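Local structure of oligopeptide-binding protein oppA (3DRF) at residues Ala357-Pro362 / Lys525-Met530; Asp498-Lys503 / Asn531-Val536. The protein captures oligopeptides in a large cavity that closes like a Venus flytrap, serving as the receptor of the OppABCDF ABC transporter for peptide uptake. One frame throughout, in Å; residues are numbered along the deposited sequence. Where two conformers were deposited one is given.

Contact 1 (Ala357-Pro362 / Lys525-Met530); sequences ANSLIP and KYQEDM
Gln527 of helix 516-533 reaches across to an ST turn at Ser359-Ile361, in the loop that leaves strand 354-356 of this family 5 solute-binding protein. Its CB lies 4.0 Å from Ser359 CB. With CG beside the backbone N (chi1 -69°) and the chain extended beyond it, the side chain runs out to the loop and crosses Ile361 at about a right angle, CG resting 3.7 Å from Ile361 CG1. CD touches both Ser359 OG and Ile361 CG1. At the tip the two amide atoms part. Gln527 OE1 accepts from Ser359 OG at 2.8 Å, the donor tilted 21° from the carbonyl plane. OE1 also lies within hydrogen-bonding distance of a water that meets Asn358 ND2, while NE2 passes Ile361 CG1 and bonds to the carbonyls of Phe368 and Phe523. Ser359 OG is thus gripped twice, since it also accepts from Ile361 N at 3.2 Å and so closes the turn. Further along, Ile361 CD1 meets the edge of the Tyr526 ring, whose OH bonds to Gln481. Leu360 crosses Met530 at about a right angle, and there Leu360 CD1 presses on Met530 CE at 3.4 Å, tighter than an ordinary carbon contact.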
ATOM      1  N   ALA A 357       6.697   8.807  13.702  1.00  7.85           N
ATOM      2  CA  ALA A 357       7.483   7.605  13.448  1.00  7.95           C
ATOM      3  C   ALA A 357       8.983   7.867  13.609  1.00  8.27           C
ATOM      4  O   ALA A 357       9.466   8.848  13.224  1.00  8.41           O
ATOM      5  CB  ALA A 357       7.205   7.090  12.006  1.00  7.75           C
ATOM      6  N   ASN A 358       9.667   6.899  14.203  1.00  7.94           N
ATOM      7  CA  ASN A 358      11.135   6.908  14.311  1.00  7.97           C
ATOM      8  C   ASN A 358      11.843   6.208  13.139  1.00  7.73           C
ATOM      9  O   ASN A 358      13.006   6.341  12.978  1.00  8.44           O
ATOM     10  CB  ASN A 358      11.586   6.226  15.643  1.00  8.06           C
ATOM     11  CG  ASN A 358      11.278   4.739  15.673  1.00  8.73           C
ATOM     12  OD1 ASN A 358      10.233   4.327  15.264  1.00 10.18           O
ATOM     13  ND2 ASN A 358      12.220   3.956  16.132  1.00 11.15           N
ATOM     14  N   SER A 359      11.067   5.453  12.395  1.00  7.98           N
ATOM     15  CA  SER A 359      11.569   4.594  11.292  1.00  8.96           C
ATOM     16  C   SER A 359      10.408   4.164  10.391  1.00  8.82           C
ATOM     17  O   SER A 359       9.313   4.510  10.613  1.00  8.48           O
ATOM     18  CB  SER A 359      12.288   3.360  11.854  1.00 10.15           C
ATOM     19  OG  SER A 359      11.341   2.351  12.100  1.00 10.90           O
ATOM     20  N   LEU A 360      10.747   3.417   9.348  1.00  9.73           N
ATOM     21  CA  LEU A 360       9.764   2.928   8.385  1.00  9.76           C
ATOM     22  C   LEU A 360       9.049   1.621   8.753  1.00  9.42           C
ATOM     23  O   LEU A 360       8.141   1.241   8.119  1.00  9.15           O
ATOM     24  CB  LEU A 360      10.424   2.773   6.994  1.00 10.93           C
ATOM     25  CG  LEU A 360      11.039   4.086   6.414  1.00 10.72           C
ATOM     26  CD1 LEU A 360      11.904   3.781   5.165  1.00 13.93           C
ATOM     27  CD2 LEU A 360       9.906   5.079   6.108  1.00 13.40           C
ATOM     28  N   ILE A 361       9.470   1.005   9.827  1.00  9.30           N
ATOM     29  CA  ILE A 361       8.862  -0.280  10.261  1.00  9.86           C
ATOM     30  C   ILE A 361       7.872  -0.036  11.423  1.00  9.72           C
ATOM     31  O   ILE A 361       8.284   0.353  12.483  1.00 10.40           O
ATOM     32  CB  ILE A 361       9.932  -1.303  10.700  1.00 10.01           C
ATOM     33  CG1 ILE A 361      10.988  -1.567   9.571  1.00 10.35           C
ATOM     34  CG2 ILE A 361       9.236  -2.600  11.129  1.00 11.30           C
ATOM     35  CD1 ILE A 361      10.408  -2.241   8.280  1.00  9.46           C
ATOM     36  N   PRO A 362       6.607  -0.288  11.227  1.00  9.31           N
ATOM     37  CA  PRO A 362       5.626   0.127  12.233  1.00  9.05           C
ATOM     38  C   PRO A 362       5.486  -0.858  13.419  1.00  8.77           C
ATOM     39  O   PRO A 362       5.889  -1.948  13.317  1.00  8.90           O
ATOM     40  CB  PRO A 362       4.304   0.221  11.446  1.00  9.58           C
ATOM     41  CG  PRO A 362       4.448  -0.778  10.382  1.00  9.65           C
ATOM     42  CD  PRO A 362       5.942  -0.696   9.973  1.00  9.57           C
ATOM     43  N   LYS A 525      19.617  -2.271  10.933  1.00  7.35           N
ATOM     44  CA  LYS A 525      20.585  -1.608  10.013  1.00  6.98           C
ATOM     45  C   LYS A 525      19.869  -0.868   8.886  1.00  7.21           C
ATOM     46  O   LYS A 525      20.178   0.246   8.620  1.00  7.67           O
ATOM     47  CB  LYS A 525      21.638  -2.599   9.502  1.00  7.45           C
ATOM     48  CG  LYS A 525      22.682  -1.898   8.596  1.00  7.60           C
ATOM     49  CD  LYS A 525      23.733  -2.890   8.092  1.00  9.71           C
ATOM     50  CE  LYS A 525      24.931  -2.214   7.427  1.00 11.15           C
ATOM     51  NZ  LYS A 525      24.528  -1.466   6.179  1.00 11.52           N
ATOM     52  N   TYR A 526      18.895  -1.528   8.281  1.00  6.40           N
ATOM     53  CA  TYR A 526      18.038  -0.917   7.269  1.00  6.16           C
ATOM     54  C   TYR A 526      17.338   0.359   7.769  1.00  6.10           C
ATOM     55  O   TYR A 526      17.326   1.348   7.106  1.00  6.48           O
ATOM     56  CB  TYR A 526      16.981  -1.950   6.870  1.00  6.13           C
ATOM     57  CG  TYR A 526      15.869  -1.393   5.986  1.00  5.91           C
ATOM     58  CD1 TYR A 526      16.126  -0.906   4.698  1.00  5.90           C
ATOM     59  CD2 TYR A 526      14.555  -1.356   6.448  1.00  6.59           C
ATOM     60  CE1 TYR A 526      15.061  -0.404   3.907  1.00  6.60           C
ATOM     61  CE2 TYR A 526      13.528  -0.860   5.675  1.00  6.71           C
ATOM     62  CZ  TYR A 526      13.799  -0.362   4.422  1.00  6.13           C
ATOM     63  OH  TYR A 526      12.776   0.154   3.612  1.00  7.36           O
ATOM     64  N   GLN A 527      16.744   0.274   8.945  1.00  6.40           N
ATOM     65  CA  GLN A 527      16.067   1.443   9.523  1.00  6.77           C
ATOM     66  C   GLN A 527      17.042   2.629   9.777  1.00  7.08           C
ATOM     67  O   GLN A 527      16.762   3.732   9.464  1.00  7.41           O
ATOM     68  CB  GLN A 527      15.346   1.063  10.830  1.00  6.79           C
ATOM     69  CG  GLN A 527      14.087   0.122  10.622  1.00  7.13           C
ATOM     70  CD  GLN A 527      13.585  -0.469  11.956  1.00  8.74           C
ATOM     71  OE1 GLN A 527      12.946   0.188  12.720  1.00 10.07           O
ATOM     72  NE2 GLN A 527      13.856  -1.687  12.167  1.00 10.50           N
ATOM     73  N   GLU A 528      18.203   2.326  10.333  1.00  6.89           N
ATOM     74  CA  GLU A 528      19.224   3.337  10.575  1.00  7.35           C
ATOM     75  C   GLU A 528      19.736   3.894   9.253  1.00  7.26           C
ATOM     76  O   GLU A 528      19.870   5.063   9.123  1.00  7.43           O
ATOM     77  CB  GLU A 528      20.429   2.695  11.299  1.00  7.76           C
ATOM     78  CG  GLU A 528      20.204   2.278  12.798  1.00  9.64           C
ATOM     79  CD  GLU A 528      21.341   1.420  13.332  1.00 11.70           C
ATOM     80  OE1 GLU A 528      22.101   0.827  12.577  1.00 13.03           O
ATOM     81  OE2 GLU A 528      21.408   1.382  14.534  1.00 15.53           O
ATOM     82  N   ASP A 529      19.995   3.036   8.276  1.00  6.85           N
ATOM     83  CA  ASP A 529      20.590   3.497   7.012  1.00  6.80           C
ATOM     84  C   ASP A 529      19.589   4.359   6.201  1.00  6.80           C
ATOM     85  O   ASP A 529      19.968   5.321   5.630  1.00  7.05           O
ATOM     86  CB  ASP A 529      21.101   2.315   6.135  1.00  6.50           C
ATOM     87  CG  ASP A 529      22.318   1.634   6.725  1.00  7.32           C
ATOM     88  OD1 ASP A 529      22.955   2.147   7.626  1.00  7.85           O
ATOM     89  OD2 ASP A 529      22.582   0.553   6.211  1.00  7.84           O
ATOM     90  N   MET A 530      18.328   4.009   6.222  1.00  6.25           N
ATOM     91  CA  MET A 530      17.314   4.788   5.502  1.00  6.36           C
ATOM     92  C   MET A 530      17.213   6.167   6.159  1.00  6.59           C
ATOM     93  O   MET A 530      17.085   7.112   5.496  1.00  6.84           O
ATOM     94  CB  MET A 530      15.954   4.083   5.593  1.00  6.68           C
ATOM     95  CG  MET A 530      15.892   2.859   4.577  1.00  6.53           C
ATOM     96  SD  MET A 530      15.855   3.407   2.769  1.00  7.19           S
ATOM     97  CE  MET A 530      14.053   3.668   2.531  1.00  8.96           C
TER
HETATM   98  O   HOH W   1      11.947   0.790  15.329  1.00 16.23           O
HETATM   99  O   HOH W   2      13.950   4.182   8.880  1.00 10.22           O

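Contact 2 (Asp498-Lys503 / Asn531-Val536); sequences DSEITK and NKKAYV
A chi1 of -178° swings the Asp498 carboxylate away from its own amide and toward Lys533, whose chain bends at chi2 and then runs straight out to meet it from the opposite direction. Asp498 is the N-cap of helix 499-508: OD2 uses its anti lone pair to accept from Ile501 N at 3.1 Å. The other oxygen faces the end of helix 516-533 and the residues after it. Lys533 NZ forms a salt bridge with Asp498 OD1 at 2.7 Å on the syn lone pair, and Tyr535 OH donates to the same OD1 at 2.6 Å from above the carboxylate plane, 39° out of it. Carboxylate and ring planes stand 62° apart, with Asp498 CG at the ring's edge. Lys533 CB covers part of one face of that ring, offset toward its rim, and Tyr535 also stacks with Phe496. The Ile501 and Lys533 side chains slide past each other in opposite directions, Ile501 CD1 4.2 Å from Lys533 CG. One carboxylate thus caps one helix and ties down the end of another; with a lysine, a tyrosine hydroxyl and a helix N-terminus around it, Asp498 would be expected to stay ionised.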
ATOM      1  N   ASP A 498      20.505   2.765  -4.610  1.00  6.39           N
ATOM      2  CA  ASP A 498      21.629   2.928  -3.713  1.00  6.18           C
ATOM      3  C   ASP A 498      22.130   1.550  -3.270  1.00  6.15           C
ATOM      4  O   ASP A 498      21.393   0.756  -2.830  1.00  6.55           O
ATOM      5  CB  ASP A 498      21.153   3.784  -2.495  1.00  6.50           C
ATOM      6  CG  ASP A 498      22.281   4.058  -1.493  1.00  6.16           C
ATOM      7  OD1 ASP A 498      22.864   5.141  -1.550  1.00  7.02           O
ATOM      8  OD2 ASP A 498      22.541   3.211  -0.663  1.00  7.19           O
ATOM      9  N   SER A 499      23.413   1.310  -3.447  1.00  6.56           N
ATOM     10  CA  SER A 499      23.949  -0.049  -3.168  1.00  7.02           C
ATOM     11  C   SER A 499      23.802  -0.451  -1.700  1.00  6.66           C
ATOM     12  O   SER A 499      23.440  -1.535  -1.438  1.00  7.02           O
ATOM     13  CB  SER A 499      25.418  -0.201  -3.574  1.00  7.62           C
ATOM     14  OG  SER A 499      25.517  -0.079  -4.992  1.00 10.56           O
ATOM     15  N   GLU A 500      23.999   0.478  -0.781  0.50  6.25           N
ATOM     16  CA  GLU A 500      23.847   0.171   0.647  0.50  6.10           C
ATOM     17  C   GLU A 500      22.412  -0.249   0.962  0.50  6.43           C
ATOM     18  O   GLU A 500      22.179  -1.240   1.657  0.50  6.04           O
ATOM     19  CB  GLU A 500      24.253   1.372   1.513  0.50  6.48           C
ATOM     20  CG  GLU A 500      24.063   1.181   3.011  0.50  7.06           C
ATOM     21  CD  GLU A 500      24.606   2.342   3.816  0.50  7.00           C
ATOM     22  OE1 GLU A 500      25.845   2.442   3.973  0.50 10.72           O
ATOM     23  OE2 GLU A 500      23.783   3.156   4.271  0.50  7.68           O
ATOM     24  N   ILE A 501      21.455   0.528   0.480  1.00  6.04           N
ATOM     25  CA  ILE A 501      20.007   0.208   0.687  1.00  6.23           C
ATOM     26  C   ILE A 501      19.598  -1.115   0.051  1.00  6.20           C
ATOM     27  O   ILE A 501      18.959  -1.895   0.666  1.00  5.80           O
ATOM     28  CB  ILE A 501      19.065   1.376   0.311  1.00  5.97           C
ATOM     29  CG1 ILE A 501      19.428   2.673   1.115  1.00  6.72           C
ATOM     30  CG2 ILE A 501      17.592   0.934   0.518  1.00  6.35           C
ATOM     31  CD1 ILE A 501      19.421   2.493   2.657  1.00  6.80           C
ATOM     32  N   THR A 502      19.996  -1.319  -1.192  1.00  5.87           N
ATOM     33  CA  THR A 502      19.732  -2.562  -1.930  1.00  6.12           C
ATOM     34  C   THR A 502      20.319  -3.777  -1.167  1.00  5.92           C
ATOM     35  O   THR A 502      19.639  -4.721  -0.943  1.00  5.54           O
ATOM     36  CB  THR A 502      20.334  -2.491  -3.345  1.00  6.24           C
ATOM     37  OG1 THR A 502      19.509  -1.600  -4.111  1.00  6.08           O
ATOM     38  CG2 THR A 502      20.365  -3.888  -4.004  1.00  6.98           C
ATOM     39  N   LYS A 503      21.581  -3.675  -0.680  0.50  6.06           N
ATOM     40  CA  LYS A 503      22.140  -4.763   0.119  0.50  6.80           C
ATOM     41  C   LYS A 503      21.399  -4.941   1.450  0.50  6.11           C
ATOM     42  O   LYS A 503      21.215  -6.064   1.910  0.50  6.24           O
ATOM     43  CB  LYS A 503      23.626  -4.543   0.348  0.50  7.41           C
ATOM     44  CG  LYS A 503      24.462  -4.706  -0.913  0.50  9.90           C
ATOM     45  CD  LYS A 503      25.930  -4.768  -0.553  0.50 12.89           C
ATOM     46  CE  LYS A 503      26.822  -4.812  -1.770  0.50 14.16           C
ATOM     47  NZ  LYS A 503      27.230  -3.442  -2.186  0.50 12.63           N
ATOM     48  N   ASN A 531      17.268   6.231   7.479  1.00  6.75           N
ATOM     49  CA  ASN A 531      17.194   7.553   8.167  1.00  6.25           C
ATOM     50  C   ASN A 531      18.450   8.426   7.859  1.00  7.09           C
ATOM     51  O   ASN A 531      18.338   9.578   7.662  1.00  7.53           O
ATOM     52  CB  ASN A 531      17.030   7.338   9.696  1.00  6.37           C
ATOM     53  CG  ASN A 531      15.601   6.987  10.099  1.00  6.81           C
ATOM     54  OD1 ASN A 531      14.689   7.043   9.302  1.00  9.34           O
ATOM     55  ND2 ASN A 531      15.435   6.618  11.323  1.00  7.77           N
ATOM     56  N   LYS A 532      19.626   7.827   7.796  1.00  6.77           N
ATOM     57  CA  LYS A 532      20.869   8.589   7.511  1.00  7.44           C
ATOM     58  C   LYS A 532      20.939   9.044   6.043  1.00  7.17           C
ATOM     59  O   LYS A 532      21.231  10.154   5.798  1.00  7.41           O
ATOM     60  CB  LYS A 532      22.105   7.767   7.881  1.00  8.10           C
ATOM     61  CG  LYS A 532      23.397   8.609   7.678  1.00 10.46           C
ATOM     62  CD  LYS A 532      24.621   7.845   8.195  1.00 13.07           C
ATOM     63  CE  LYS A 532      25.916   8.782   8.130  1.00 15.16           C
ATOM     64  NZ  LYS A 532      27.247   8.004   8.202  1.00 18.78           N
ATOM     65  N   LYS A 533      20.600   8.151   5.113  1.00  6.55           N
ATOM     66  CA  LYS A 533      20.587   8.510   3.699  1.00  7.23           C
ATOM     67  C   LYS A 533      19.499   9.574   3.444  1.00  7.30           C
ATOM     68  O   LYS A 533      19.670  10.428   2.636  1.00  7.26           O
ATOM     69  CB  LYS A 533      20.282   7.270   2.835  1.00  8.20           C
ATOM     70  CG  LYS A 533      21.387   6.169   2.784  1.00 10.41           C
ATOM     71  CD  LYS A 533      22.505   6.427   1.832  1.00 12.38           C
ATOM     72  CE  LYS A 533      23.528   5.261   1.804  1.00 12.35           C
ATOM     73  NZ  LYS A 533      24.531   5.484   0.604  1.00 13.10           N
ATOM     74  N   ALA A 534      18.375   9.413   4.113  1.00  6.33           N
ATOM     75  CA  ALA A 534      17.310  10.404   4.101  1.00  6.37           C
ATOM     76  C   ALA A 534      16.775  10.644   2.678  1.00  6.28           C
ATOM     77  O   ALA A 534      16.392  11.712   2.323  1.00  6.65           O
ATOM     78  CB  ALA A 534      17.817  11.737   4.749  1.00  6.66           C
ATOM     79  N   TYR A 535      16.698   9.560   1.916  1.00  5.99           N
ATOM     80  CA  TYR A 535      15.978   9.611   0.646  1.00  5.63           C
ATOM     81  C   TYR A 535      14.470   9.720   0.872  1.00  5.83           C
ATOM     82  O   TYR A 535      13.806  10.260   0.054  1.00  6.32           O
ATOM     83  CB  TYR A 535      16.281   8.351  -0.169  1.00  6.18           C
ATOM     84  CG  TYR A 535      17.764   8.137  -0.537  1.00  6.43           C
ATOM     85  CD1 TYR A 535      18.597   9.178  -0.929  1.00  6.28           C
ATOM     86  CD2 TYR A 535      18.327   6.861  -0.503  1.00  6.82           C
ATOM     87  CE1 TYR A 535      19.925   8.940  -1.293  1.00  6.90           C
ATOM     88  CE2 TYR A 535      19.649   6.636  -0.862  1.00  6.74           C
ATOM     89  CZ  TYR A 535      20.410   7.663  -1.267  1.00  7.01           C
ATOM     90  OH  TYR A 535      21.729   7.503  -1.672  1.00  8.56           O
ATOM     91  N   VAL A 536      14.022   9.196   2.017  1.00  6.04           N
ATOM     92  CA  VAL A 536      12.650   9.402   2.499  1.00  7.00           C
ATOM     93  C   VAL A 536      12.775   9.670   4.007  1.00  6.84           C
ATOM     94  O   VAL A 536      13.741   9.289   4.616  1.00  7.32           O
ATOM     95  CB  VAL A 536      11.755   8.160   2.222  1.00  6.69           C
ATOM     96  CG1 VAL A 536      11.644   7.893   0.694  1.00  7.57           C
ATOM     97  CG2 VAL A 536      12.292   6.915   2.973  1.00  8.69           C
TER
HETATM   98  O   HOH W   3      25.687   2.895  -1.245  1.00 10.98           O
HETATM   99  O   HOH W   4      27.037   4.646   2.242  1.00 17.68           O

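How the contacts relate
Both contacts draw on helix 516-533, contact 1 on residues 525-530 and contact 2 on its last turn and the chain leading into strand 536-549. Contact 1 is the more deeply buried: every touching residue is buried, and an amide and a hydroxyl share the work with aliphatic and aromatic packing. Contact 2 combines a buried carboxylate and ring with partly exposed Glu500 and Lys533, and charge dominates. The two meet directly. Asn531 ND2 probably bonds to Asn358 O at 3.0 Å, Met530 SD packs on Ile501 CD1 at 3.7 Å, and Met530 CE reaches Val536 CG2. Through this one helix, the loop after strand 354-356 is joined to helix 499-508.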